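Local coordinates for protein copper-containing nitrite reductase (Hyphomicrobium denitrificans 1NES1, PDB 6TFO) that probably reduces nitrite to nitric oxide, passing electrons between copper centres in a homotrimer, at residues 175-180 against 311-316; 187-192 against 218-223; 261-264 against 270-273. All coordinates share one frame; numbering follows the deposited sequence.

Interaction 1: 175-180 against 311-316; sequences ELKGQL and SGEQEM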
ATOM      1  N   GLU C 175     -33.164  23.935   4.495  1.00 44.88           N
ATOM      2  CA  GLU C 175     -31.829  23.401   4.113  1.00 41.49           C
ATOM      3  C   GLU C 175     -31.070  24.551   3.455  1.00 44.17           C
ATOM      4  O   GLU C 175     -31.655  25.231   2.572  1.00 43.44           O
ATOM      5  CB  GLU C 175     -31.969  22.205   3.180  1.00 39.95           C
ATOM      6  CG  GLU C 175     -32.852  21.099   3.731  1.00 44.95           C
ATOM      7  CD  GLU C 175     -33.174  19.978   2.760  1.00 44.85           C
ATOM      8  OE1 GLU C 175     -33.809  18.987   3.162  1.00 46.37           O
ATOM      9  OE2 GLU C 175     -32.816  20.118   1.600  1.00 50.44           O
ATOM     10  N   LEU C 176     -29.861  24.846   3.924  1.00 45.04           N
ATOM     11  CA  LEU C 176     -29.109  26.018   3.406  1.00 48.48           C
ATOM     12  C   LEU C 176     -27.634  25.906   3.787  1.00 53.15           C
ATOM     13  O   LEU C 176     -27.326  25.270   4.808  1.00 47.23           O
ATOM     14  CB  LEU C 176     -29.736  27.314   3.929  1.00 49.23           C
ATOM     15  CG  LEU C 176     -29.224  27.813   5.280  1.00 52.02           C
ATOM     16  CD1 LEU C 176     -29.768  29.200   5.580  1.00 50.49           C
ATOM     17  CD2 LEU C 176     -29.602  26.873   6.405  1.00 48.63           C
ATOM     18  N   LYS C 177     -26.770  26.486   2.951  1.00 55.16           N
ATOM     19  CA  LYS C 177     -25.315  26.583   3.192  1.00 58.30           C
ATOM     20  C   LYS C 177     -25.109  27.629   4.273  1.00 53.92           C
ATOM     21  O   LYS C 177     -25.754  28.701   4.192  1.00 55.72           O
ATOM     22  CB  LYS C 177     -24.545  26.977   1.930  1.00 64.58           C
ATOM     23  CG  LYS C 177     -24.176  25.815   1.025  1.00 76.67           C
ATOM     24  CD  LYS C 177     -23.746  26.256  -0.359  1.00 86.58           C
ATOM     25  CE  LYS C 177     -23.992  25.208  -1.425  1.00 91.90           C
ATOM     26  NZ  LYS C 177     -23.948  25.808  -2.778  1.00100.25           N
ATOM     27  N   GLY C 178     -24.233  27.313   5.219  1.00 47.60           N
ATOM     28  CA  GLY C 178     -23.905  28.181   6.361  1.00 49.14           C
ATOM     29  C   GLY C 178     -22.415  28.324   6.513  1.00 45.41           C
ATOM     30  O   GLY C 178     -21.693  27.461   5.997  1.00 49.89           O
ATOM     31  N   GLN C 179     -21.975  29.408   7.148  1.00 43.14           N
ATOM     32  CA  GLN C 179     -20.550  29.681   7.434  1.00 47.72           C
ATOM     33  C   GLN C 179     -20.150  28.876   8.682  1.00 48.48           C
ATOM     34  O   GLN C 179     -20.416  29.337   9.809  1.00 49.15           O
ATOM     35  CB  GLN C 179     -20.369  31.193   7.574  1.00 47.83           C
ATOM     36  CG  GLN C 179     -18.940  31.659   7.378  1.00 48.05           C
ATOM     37  CD  GLN C 179     -18.526  31.590   5.925  1.00 51.69           C
ATOM     38  OE1 GLN C 179     -19.323  31.844   5.011  1.00 53.47           O
ATOM     39  NE2 GLN C 179     -17.273  31.235   5.689  1.00 47.22           N
ATOM     40  N   LEU C 180     -19.580  27.685   8.475  1.00 45.92           N
ATOM     41  CA  LEU C 180     -19.132  26.750   9.543  1.00 43.71           C
ATOM     42  C   LEU C 180     -17.900  27.345  10.239  1.00 47.70           C
ATOM     43  O   LEU C 180     -17.809  27.263  11.474  1.00 48.33           O
ATOM     44  CB  LEU C 180     -18.832  25.385   8.917  1.00 42.79           C
ATOM     45  CG  LEU C 180     -18.112  24.356   9.795  1.00 43.78           C
ATOM     46  CD1 LEU C 180     -18.865  24.118  11.095  1.00 45.89           C
ATOM     47  CD2 LEU C 180     -17.948  23.037   9.051  1.00 40.86           C
ATOM     48  N   SER C 311     -10.365  24.691   4.639  1.00 49.56           N
ATOM     49  CA  SER C 311     -11.147  25.723   3.903  1.00 45.91           C
ATOM     50  C   SER C 311     -12.047  25.076   2.848  1.00 45.86           C
ATOM     51  O   SER C 311     -11.790  23.922   2.491  1.00 43.34           O
ATOM     52  CB  SER C 311     -10.253  26.727   3.245  1.00 43.14           C
ATOM     53  OG  SER C 311      -9.318  27.219   4.174  1.00 51.63           O
ATOM     54  N   GLY C 312     -13.038  25.829   2.362  1.00 46.38           N
ATOM     55  CA  GLY C 312     -13.935  25.428   1.262  1.00 46.58           C
ATOM     56  C   GLY C 312     -15.216  24.779   1.760  1.00 49.02           C
ATOM     57  O   GLY C 312     -15.507  24.871   2.967  1.00 56.70           O
ATOM     58  N   GLU C 313     -15.971  24.169   0.853  1.00 46.46           N
ATOM     59  CA  GLU C 313     -17.249  23.504   1.172  1.00 52.53           C
ATOM     60  C   GLU C 313     -16.928  22.155   1.823  1.00 51.69           C
ATOM     61  O   GLU C 313     -16.540  21.241   1.102  1.00 48.82           O
ATOM     62  CB  GLU C 313     -18.124  23.331  -0.070  1.00 57.17           C
ATOM     63  CG  GLU C 313     -19.453  22.636   0.248  1.00 70.78           C
ATOM     64  CD  GLU C 313     -20.695  23.008  -0.561  1.00 79.02           C
ATOM     65  OE1 GLU C 313     -20.748  24.131  -1.130  1.00 80.08           O
ATOM     66  OE2 GLU C 313     -21.633  22.167  -0.600  1.00 71.26           O
ATOM     67  N   GLN C 314     -17.106  22.030   3.140  1.00 47.82           N
ATOM     68  CA  GLN C 314     -17.032  20.724   3.835  1.00 46.02           C
ATOM     69  C   GLN C 314     -18.296  19.904   3.516  1.00 43.93           C
ATOM     70  O   GLN C 314     -19.358  20.484   3.281  1.00 42.63           O
ATOM     71  CB  GLN C 314     -16.778  20.952   5.319  1.00 47.24           C
ATOM     72  CG  GLN C 314     -15.357  21.422   5.629  1.00 54.40           C
ATOM     73  CD  GLN C 314     -14.445  20.276   6.007  1.00 57.83           C
ATOM     74  OE1 GLN C 314     -14.503  19.206   5.406  1.00 67.34           O
ATOM     75  NE2 GLN C 314     -13.580  20.487   6.995  1.00 55.79           N
ATOM     76  N   GLU C 315     -18.163  18.581   3.482  1.00 44.20           N
ATOM     77  CA  GLU C 315     -19.261  17.631   3.193  1.00 46.30           C
ATOM     78  C   GLU C 315     -19.318  16.586   4.301  1.00 45.60           C
ATOM     79  O   GLU C 315     -18.302  16.342   4.968  1.00 43.67           O
ATOM     80  CB  GLU C 315     -19.021  16.932   1.854  1.00 54.68           C
ATOM     81  CG  GLU C 315     -19.192  17.845   0.655  1.00 59.78           C
ATOM     82  CD  GLU C 315     -19.084  17.092  -0.660  1.00 62.46           C
ATOM     83  OE1 GLU C 315     -17.935  16.844  -1.104  1.00 71.61           O
ATOM     84  OE2 GLU C 315     -20.144  16.694  -1.202  1.00 57.37           O
ATOM     85  N   MET C 316     -20.469  15.949   4.433  1.00 47.37           N
ATOM     86  CA  MET C 316     -20.761  15.015   5.545  1.00 50.05           C
ATOM     87  C   MET C 316     -20.091  13.671   5.244  1.00 46.20           C
ATOM     88  O   MET C 316     -20.127  13.227   4.075  1.00 42.69           O
ATOM     89  CB  MET C 316     -22.275  14.857   5.698  1.00 53.84           C
ATOM     90  CG  MET C 316     -22.698  14.237   6.992  1.00 54.60           C
ATOM     91  SD  MET C 316     -23.727  12.834   6.626  1.00 61.53           S
ATOM     92  CE  MET C 316     -22.415  11.648   6.444  1.00 58.80           C
TER

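Interaction 2: 187-192 against 218-223; sequences TYWTFN and SLMIHS. With CU (copper (II) ion), chain J.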
ATOM      1  N   THR C 187     -23.542  22.432   4.432  1.00 42.41           N
ATOM      2  CA  THR C 187     -24.992  22.466   4.148  1.00 41.46           C
ATOM      3  C   THR C 187     -25.687  22.073   5.447  1.00 45.05           C
ATOM      4  O   THR C 187     -25.641  20.882   5.823  1.00 45.46           O
ATOM      5  CB  THR C 187     -25.377  21.604   2.941  1.00 42.22           C
ATOM      6  OG1 THR C 187     -24.778  22.211   1.794  1.00 41.84           O
ATOM      7  CG2 THR C 187     -26.871  21.490   2.742  1.00 39.77           C
ATOM      8  N   TYR C 188     -26.241  23.078   6.125  1.00 43.61           N
ATOM      9  CA  TYR C 188     -27.037  22.921   7.355  1.00 42.40           C
ATOM     10  C   TYR C 188     -28.480  22.600   6.973  1.00 47.75           C
ATOM     11  O   TYR C 188     -28.980  23.089   5.913  1.00 45.94           O
ATOM     12  CB  TYR C 188     -26.957  24.191   8.195  1.00 46.05           C
ATOM     13  CG  TYR C 188     -25.605  24.460   8.810  1.00 49.10           C
ATOM     14  CD1 TYR C 188     -24.631  25.150   8.117  1.00 47.27           C
ATOM     15  CD2 TYR C 188     -25.304  24.032  10.096  1.00 44.86           C
ATOM     16  CE1 TYR C 188     -23.404  25.439   8.694  1.00 49.40           C
ATOM     17  CE2 TYR C 188     -24.083  24.307  10.684  1.00 42.95           C
ATOM     18  CZ  TYR C 188     -23.130  25.009   9.979  1.00 45.17           C
ATOM     19  OH  TYR C 188     -21.907  25.242  10.533  1.00 46.08           O
ATOM     20  N   TRP C 189     -29.100  21.756   7.796  1.00 45.61           N
ATOM     21  CA  TRP C 189     -30.568  21.599   7.923  1.00 47.79           C
ATOM     22  C   TRP C 189     -31.001  22.218   9.259  1.00 47.09           C
ATOM     23  O   TRP C 189     -30.385  21.893  10.287  1.00 48.83           O
ATOM     24  CB  TRP C 189     -30.977  20.123   7.816  1.00 50.20           C
ATOM     25  CG  TRP C 189     -30.487  19.431   6.587  1.00 44.02           C
ATOM     26  CD1 TRP C 189     -30.017  20.017   5.453  1.00 42.80           C
ATOM     27  CD2 TRP C 189     -30.480  18.013   6.345  1.00 42.41           C
ATOM     28  NE1 TRP C 189     -29.683  19.058   4.539  1.00 42.49           N
ATOM     29  CE2 TRP C 189     -29.946  17.818   5.057  1.00 42.22           C
ATOM     30  CE3 TRP C 189     -30.846  16.891   7.088  1.00 43.21           C
ATOM     31  CZ2 TRP C 189     -29.783  16.551   4.499  1.00 43.13           C
ATOM     32  CZ3 TRP C 189     -30.694  15.638   6.533  1.00 47.99           C
ATOM     33  CH2 TRP C 189     -30.170  15.473   5.254  1.00 47.19           C
ATOM     34  N   THR C 190     -32.019  23.079   9.247  1.00 52.21           N
ATOM     35  CA  THR C 190     -32.374  23.931  10.410  1.00 49.57           C
ATOM     36  C   THR C 190     -33.887  24.048  10.590  1.00 48.79           C
ATOM     37  O   THR C 190     -34.653  23.814   9.632  1.00 42.91           O
ATOM     38  CB  THR C 190     -31.809  25.344  10.247  1.00 47.50           C
ATOM     39  OG1 THR C 190     -32.522  25.973   9.184  1.00 45.04           O
ATOM     40  CG2 THR C 190     -30.321  25.339   9.974  1.00 47.88           C
ATOM     41  N   PHE C 191     -34.274  24.441  11.805  1.00 51.48           N
ATOM     42  CA  PHE C 191     -35.562  25.109  12.100  1.00 44.56           C
ATOM     43  C   PHE C 191     -35.296  26.619  11.973  1.00 45.24           C
ATOM     44  O   PHE C 191     -34.458  27.148  12.728  1.00 41.90           O
ATOM     45  CB  PHE C 191     -36.060  24.640  13.466  1.00 42.75           C
ATOM     46  CG  PHE C 191     -36.335  23.159  13.594  1.00 35.87           C
ATOM     47  CD1 PHE C 191     -37.468  22.596  13.050  1.00 39.91           C
ATOM     48  CD2 PHE C 191     -35.501  22.347  14.333  1.00 37.44           C
ATOM     49  CE1 PHE C 191     -37.750  21.249  13.227  1.00 45.17           C
ATOM     50  CE2 PHE C 191     -35.771  21.003  14.518  1.00 40.08           C
ATOM     51  CZ  PHE C 191     -36.906  20.452  13.975  1.00 43.07           C
ATOM     52  N   ASN C 192     -35.893  27.252  10.955  1.00 43.49           N
ATOM     53  CA  ASN C 192     -35.947  28.726  10.786  1.00 47.57           C
ATOM     54  C   ASN C 192     -34.551  29.282  10.505  1.00 47.80           C
ATOM     55  O   ASN C 192     -34.278  30.432  10.880  1.00 50.11           O
ATOM     56  CB  ASN C 192     -36.645  29.365  11.989  1.00 47.79           C
ATOM     57  CG  ASN C 192     -38.119  29.032  11.977  1.00 48.36           C
ATOM     58  OD1 ASN C 192     -38.516  27.905  12.256  1.00 50.38           O
ATOM     59  ND2 ASN C 192     -38.927  29.976  11.532  1.00 58.22           N
ATOM     60  N   SER C 218     -36.329  22.314  -0.046  1.00 48.32           N
ATOM     61  CA  SER C 218     -35.759  21.184   0.729  1.00 48.19           C
ATOM     62  C   SER C 218     -35.702  19.938  -0.163  1.00 50.05           C
ATOM     63  O   SER C 218     -36.660  19.703  -0.899  1.00 51.50           O
ATOM     64  CB  SER C 218     -36.555  20.933   1.972  1.00 43.10           C
ATOM     65  OG  SER C 218     -36.372  22.002   2.879  1.00 48.16           O
ATOM     66  N   LEU C 219     -34.628  19.166  -0.084  1.00 45.29           N
ATOM     67  CA  LEU C 219     -34.553  17.829  -0.708  1.00 49.63           C
ATOM     68  C   LEU C 219     -35.236  16.825   0.221  1.00 48.23           C
ATOM     69  O   LEU C 219     -35.855  15.899  -0.269  1.00 43.10           O
ATOM     70  CB  LEU C 219     -33.087  17.451  -0.942  1.00 56.41           C
ATOM     71  CG  LEU C 219     -32.275  18.401  -1.832  1.00 61.18           C
ATOM     72  CD1 LEU C 219     -30.839  17.923  -1.972  1.00 60.07           C
ATOM     73  CD2 LEU C 219     -32.889  18.553  -3.214  1.00 58.70           C
ATOM     74  N   MET C 220     -35.126  17.005   1.532  1.00 47.53           N
ATOM     75  CA  MET C 220     -35.535  15.955   2.499  1.00 49.20           C
ATOM     76  C   MET C 220     -36.893  16.286   3.126  1.00 50.17           C
ATOM     77  O   MET C 220     -37.225  17.476   3.300  1.00 52.44           O
ATOM     78  CB  MET C 220     -34.494  15.790   3.609  1.00 47.38           C
ATOM     79  CG  MET C 220     -33.088  15.649   3.091  1.00 46.56           C
ATOM     80  SD  MET C 220     -32.963  14.387   1.826  1.00 45.86           S
ATOM     81  CE  MET C 220     -31.205  14.526   1.485  1.00 47.16           C
ATOM     82  N   ILE C 221     -37.639  15.234   3.450  1.00 51.41           N
ATOM     83  CA  ILE C 221     -38.732  15.255   4.462  1.00 55.19           C
ATOM     84  C   ILE C 221     -38.122  15.762   5.782  1.00 48.83           C
ATOM     85  O   ILE C 221     -36.965  15.433   6.075  1.00 49.60           O
ATOM     86  CB  ILE C 221     -39.375  13.848   4.570  1.00 61.23           C
ATOM     87  CG1 ILE C 221     -40.054  13.405   3.266  1.00 54.32           C
ATOM     88  CG2 ILE C 221     -40.336  13.779   5.749  1.00 65.80           C
ATOM     89  CD1 ILE C 221     -40.416  11.930   3.211  1.00 50.91           C
ATOM     90  N   HIS C 222     -38.840  16.595   6.527  1.00 51.22           N
ATOM     91  CA  HIS C 222     -38.462  17.010   7.907  1.00 49.73           C
ATOM     92  C   HIS C 222     -39.638  16.810   8.868  1.00 49.27           C
ATOM     93  O   HIS C 222     -40.794  16.663   8.409  1.00 49.18           O
ATOM     94  CB  HIS C 222     -37.954  18.453   7.916  1.00 52.64           C
ATOM     95  CG  HIS C 222     -36.685  18.587   7.159  1.00 51.25           C
ATOM     96  ND1 HIS C 222     -35.511  18.088   7.640  1.00 45.85           N
ATOM     97  CD2 HIS C 222     -36.423  19.101   5.941  1.00 48.85           C
ATOM     98  CE1 HIS C 222     -34.561  18.310   6.761  1.00 49.47           C
ATOM     99  NE2 HIS C 222     -35.096  18.942   5.711  1.00 46.64           N
ATOM    100  N   SER C 223     -39.337  16.820  10.164  1.00 44.86           N
ATOM    101  CA  SER C 223     -40.288  16.496  11.247  1.00 49.35           C
ATOM    102  C   SER C 223     -39.833  17.180  12.542  1.00 51.72           C
ATOM    103  O   SER C 223     -38.837  17.929  12.509  1.00 49.85           O
ATOM    104  CB  SER C 223     -40.387  15.001  11.403  1.00 49.96           C
ATOM    105  OG  SER C 223     -39.132  14.463  11.800  1.00 47.92           O
TER
HETATM  106 CU    CU J 501     -34.978  17.038   9.300  1.00 45.57          CU

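Interaction 3: 261-264 against 270-273; sequences YHCA and NHIT. With CU (copper (II) ion), chain J; CU (copper (II) ion), chain K.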
ATOM      1  N   TYR C 261     -35.888  19.671  21.604  1.00 41.08           N
ATOM      2  CA  TYR C 261     -36.645  19.176  20.428  1.00 43.98           C
ATOM      3  C   TYR C 261     -35.640  19.034  19.273  1.00 47.45           C
ATOM      4  O   TYR C 261     -34.568  19.723  19.287  1.00 43.10           O
ATOM      5  CB  TYR C 261     -37.829  20.088  20.106  1.00 43.25           C
ATOM      6  CG  TYR C 261     -37.492  21.439  19.520  1.00 44.49           C
ATOM      7  CD1 TYR C 261     -37.240  22.532  20.333  1.00 40.56           C
ATOM      8  CD2 TYR C 261     -37.453  21.636  18.142  1.00 45.47           C
ATOM      9  CE1 TYR C 261     -36.944  23.776  19.799  1.00 42.65           C
ATOM     10  CE2 TYR C 261     -37.162  22.879  17.597  1.00 42.08           C
ATOM     11  CZ  TYR C 261     -36.917  23.958  18.430  1.00 42.98           C
ATOM     12  OH  TYR C 261     -36.627  25.198  17.922  1.00 45.69           O
ATOM     13  N   HIS C 262     -35.930  18.118  18.348  1.00 45.48           N
ATOM     14  CA  HIS C 262     -35.063  17.784  17.181  1.00 45.93           C
ATOM     15  C   HIS C 262     -35.936  17.213  16.065  1.00 43.67           C
ATOM     16  O   HIS C 262     -37.025  16.684  16.365  1.00 40.82           O
ATOM     17  CB  HIS C 262     -33.916  16.833  17.569  1.00 42.17           C
ATOM     18  CG  HIS C 262     -34.327  15.534  18.185  1.00 47.34           C
ATOM     19  ND1 HIS C 262     -34.860  14.486  17.443  1.00 48.17           N
ATOM     20  CD2 HIS C 262     -34.258  15.093  19.467  1.00 52.45           C
ATOM     21  CE1 HIS C 262     -35.130  13.466  18.238  1.00 48.76           C
ATOM     22  NE2 HIS C 262     -34.772  13.819  19.502  1.00 52.88           N
ATOM     23  N   CYS C 263     -35.453  17.295  14.832  1.00 43.08           N
ATOM     24  CA  CYS C 263     -36.023  16.541  13.686  1.00 46.90           C
ATOM     25  C   CYS C 263     -35.975  15.035  14.001  1.00 43.36           C
ATOM     26  O   CYS C 263     -35.048  14.597  14.698  1.00 42.61           O
ATOM     27  CB  CYS C 263     -35.271  16.875  12.407  1.00 48.47           C
ATOM     28  SG  CYS C 263     -36.001  16.117  10.937  1.00 53.71           S
ATOM     29  N   ALA C 264     -36.976  14.279  13.554  1.00 43.93           N
ATOM     30  CA  ALA C 264     -37.074  12.816  13.761  1.00 43.30           C
ATOM     31  C   ALA C 264     -37.476  12.150  12.445  1.00 45.68           C
ATOM     32  O   ALA C 264     -38.333  11.267  12.488  1.00 51.32           O
ATOM     33  CB  ALA C 264     -38.051  12.509  14.855  1.00 40.92           C
ATOM     34  N   ASN C 270     -28.380  12.184  11.260  1.00 51.40           N
ATOM     35  CA  ASN C 270     -27.989  13.044  10.111  1.00 52.32           C
ATOM     36  C   ASN C 270     -28.700  14.391  10.245  1.00 47.52           C
ATOM     37  O   ASN C 270     -28.021  15.436  10.206  1.00 47.30           O
ATOM     38  CB  ASN C 270     -28.297  12.367   8.769  1.00 55.80           C
ATOM     39  CG  ASN C 270     -27.773  13.117   7.558  1.00 53.40           C
ATOM     40  OD1 ASN C 270     -27.048  14.107   7.684  1.00 52.30           O
ATOM     41  ND2 ASN C 270     -28.135  12.639   6.377  1.00 50.53           N
ATOM     42  N   HIS C 271     -30.022  14.363  10.396  1.00 49.91           N
ATOM     43  CA  HIS C 271     -30.863  15.577  10.592  1.00 45.86           C
ATOM     44  C   HIS C 271     -30.356  16.365  11.807  1.00 40.94           C
ATOM     45  O   HIS C 271     -30.300  17.595  11.734  1.00 40.08           O
ATOM     46  CB  HIS C 271     -32.334  15.171  10.688  1.00 43.96           C
ATOM     47  CG  HIS C 271     -32.884  14.716   9.384  1.00 43.22           C
ATOM     48  ND1 HIS C 271     -33.660  15.534   8.595  1.00 47.45           N
ATOM     49  CD2 HIS C 271     -32.763  13.550   8.720  1.00 42.86           C
ATOM     50  CE1 HIS C 271     -33.993  14.890   7.494  1.00 47.11           C
ATOM     51  NE2 HIS C 271     -33.466  13.668   7.558  1.00 45.93           N
ATOM     52  N   ILE C 272     -29.932  15.678  12.864  1.00 39.95           N
ATOM     53  CA  ILE C 272     -29.452  16.353  14.103  1.00 43.01           C
ATOM     54  C   ILE C 272     -28.087  16.999  13.846  1.00 40.32           C
ATOM     55  O   ILE C 272     -28.007  18.235  14.036  1.00 39.26           O
ATOM     56  CB  ILE C 272     -29.491  15.410  15.317  1.00 46.33           C
ATOM     57  CG1 ILE C 272     -30.940  15.130  15.732  1.00 43.81           C
ATOM     58  CG2 ILE C 272     -28.675  15.974  16.476  1.00 48.41           C
ATOM     59  CD1 ILE C 272     -31.077  13.992  16.721  1.00 44.72           C
ATOM     60  N   THR C 273     -27.070  16.252  13.386  1.00 42.19           N
ATOM     61  CA  THR C 273     -25.709  16.816  13.123  1.00 42.70           C
ATOM     62  C   THR C 273     -25.807  18.047  12.213  1.00 40.26           C
ATOM     63  O   THR C 273     -25.018  19.004  12.412  1.00 36.15           O
ATOM     64  CB  THR C 273     -24.714  15.789  12.552  1.00 44.42           C
ATOM     65  OG1 THR C 273     -23.460  16.459  12.412  1.00 44.82           O
ATOM     66  CG2 THR C 273     -25.116  15.203  11.219  1.00 43.09           C
TER
HETATM   67 CU    CU J 501     -34.978  17.038   9.300  1.00 45.57          CU
HETATM   68 CU    CU K 502     -35.100  12.702  21.099  0.70 53.22          CU
HETATM   69  O   HOH W   1     -35.948  10.887  20.551  1.00 56.67           O

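Interaction 1: 175-180 against 311-316
Lys-177 and Glu-313 meet by their outer side-chain atoms on the five-stranded sheet that includes strand 166-181; both charged residues are exposed. Strand 184-191 lies between strand 166-181 and the short strand 312-313. The contact therefore reaches over this middle strand, and CA of Lys-177 is 8.9 Å from CA of Glu-313. CB of Lys-177 points toward the segment 311-316, and CG stands anti to the carbonyl carbon (chi1 -86°). On its way the side chain rests on Thr-187 of the middle strand. Beyond CG it runs extended. CD is the first atom near the carboxylate, 3.8 Å from Glu-313 OE1. CE comes closer, 3.4 Å from OE1 of Glu-313, and also lies 3.9 Å from its OE2. NZ passes farther on and stays 4.0 Å from Glu-313 OE1, a long salt bridge. The Glu-313 chain is bent at chi2 (148°), and its end comes nearer than its CB direction would suggest. The two side chains cross at about a right angle. Farther along strand 166-181, Leu-180 CD2 sits 4.4 Å from Gln-314 CB in a buried apolar touch. Gln-314 NE2 is hydrogen-bonded to Tyr-328 OH and to Lys-306 O. The carboxylate thus lies against the lysine methylenes more than against the ammonium group. With both residues exposed, the charge attraction is probably loose and partly screened by solvent.

Interaction 2: 187-192 against 218-223
Trp-189 receives two side chains from the loop 218-223. Met-220 comes over one face of the indole. Its CG is 3.6 Å from Trp-189 CH2 and makes a CH-pi contact with the six-membered ring. The Met-220 chain bends at chi2 (-51°), which leaves CE beside the same rim, 3.9 Å from Trp-189 CZ2. The sulfur lies oblique to the ring in a Met-aromatic contact. His-222 makes an offset edge-to-face pair with the indole. Its edge atom CE1 is 4.0 Å from Trp-189 CE3, and the ring planes stand at 73°. The Trp-189 ring reaches the loop with CG anti to the carbonyl carbon (chi1 -54°). Farther along the strand, Phe-191 turns its ring edge to the loop backbone, with CZ 3.5 Å from Ser-223 O. The two nitrogens of His-222 are both engaged. ND1 binds copper at 2.0 Å, and NE2 is hydrogen-bonded to Glu-175 OE1. The ring is thus fixed by metal, carboxylate and tryptophan together. Cys-263, His-271 and Met-276 complete the metal site. This two-histidine, cysteine and methionine set is characteristic of the type 1 copper centre of a cupredoxin domain.

Interaction 3: 261-264 against 270-273
Cys-263 and His-271 bind the same copper ion, eight residues apart in the chain. This is a cupredoxin type 1 copper site; here the cysteine follows strand 257-262 and the histidine lies on helix 268-274. Cys-263 has the most surface buried here. Its SG stands anti to the backbone N (chi1 -175°) and binds copper at 2.1 Å. His-271 ND1 binds the same ion, also at 2.1 Å. As ligands of one metal, Cys-263 SG and His-271 ND1 lie 3.4 Å apart, with the sulfur oblique to the imidazole ring. His-222 and Met-276 are the other two ligands.

Ile-272, the next residue of helix 268-274, brings the end of its side chain to His-262. Its CG1 branch makes the touch, with CG1 3.9 Å from His-262 CB. The terminal CD1 lies over one face of the His-262 ring, 4.1 Å from its centroid, as a CH-pi contact. Ile-272 also packs on Leu-421 of the second subunit, so the contact is part of the subunit interface.

His-262 belongs to a different metal site. Its NE2 binds the second copper at 2.0 Å, together with a water, His-227 and His-419 of the second subunit. The neighbouring residues His-262 and Cys-263 therefore link the two coppers through their side chains and the peptide bond between them. Such a His-Cys bridge is the usual electron path from type 1 to type 2 copper in copper nitrite reductases.

The other nitrogen of the His-262 ring is held as well. ND1 donates to the backbone O of Cys-263 at 2.8 Å, nearly straight at 172°, with the oxygen close to the imidazole plane and the donor 51° out of the carbonyl plane.

Interactions 2 and 3 share the type 1 copper, and their centres are about 9 Å apart. His-222 ND1 and His-271 ND1 are 3.3 Å apart at the metal. Trp-189 CE3 also lies 3.5 Å from His-271 ND1, so one indole touches both histidine ligands. Ser-223 OG and Ala-264 N, 2.8 Å apart, tie the two loops. Interaction 1 is on the same sheet as interaction 2, where strand 184-191 neighbours both 166-181 and 312-313; its centre is about 14 Å from that of interaction 2. Glu-175 OE2 is hydrogen-bonded to Leu-219 N at 2.7 Å, which links the two. Interaction 3 alone reaches the type 2 copper, 12.6 Å from the type 1 copper, ion to ion.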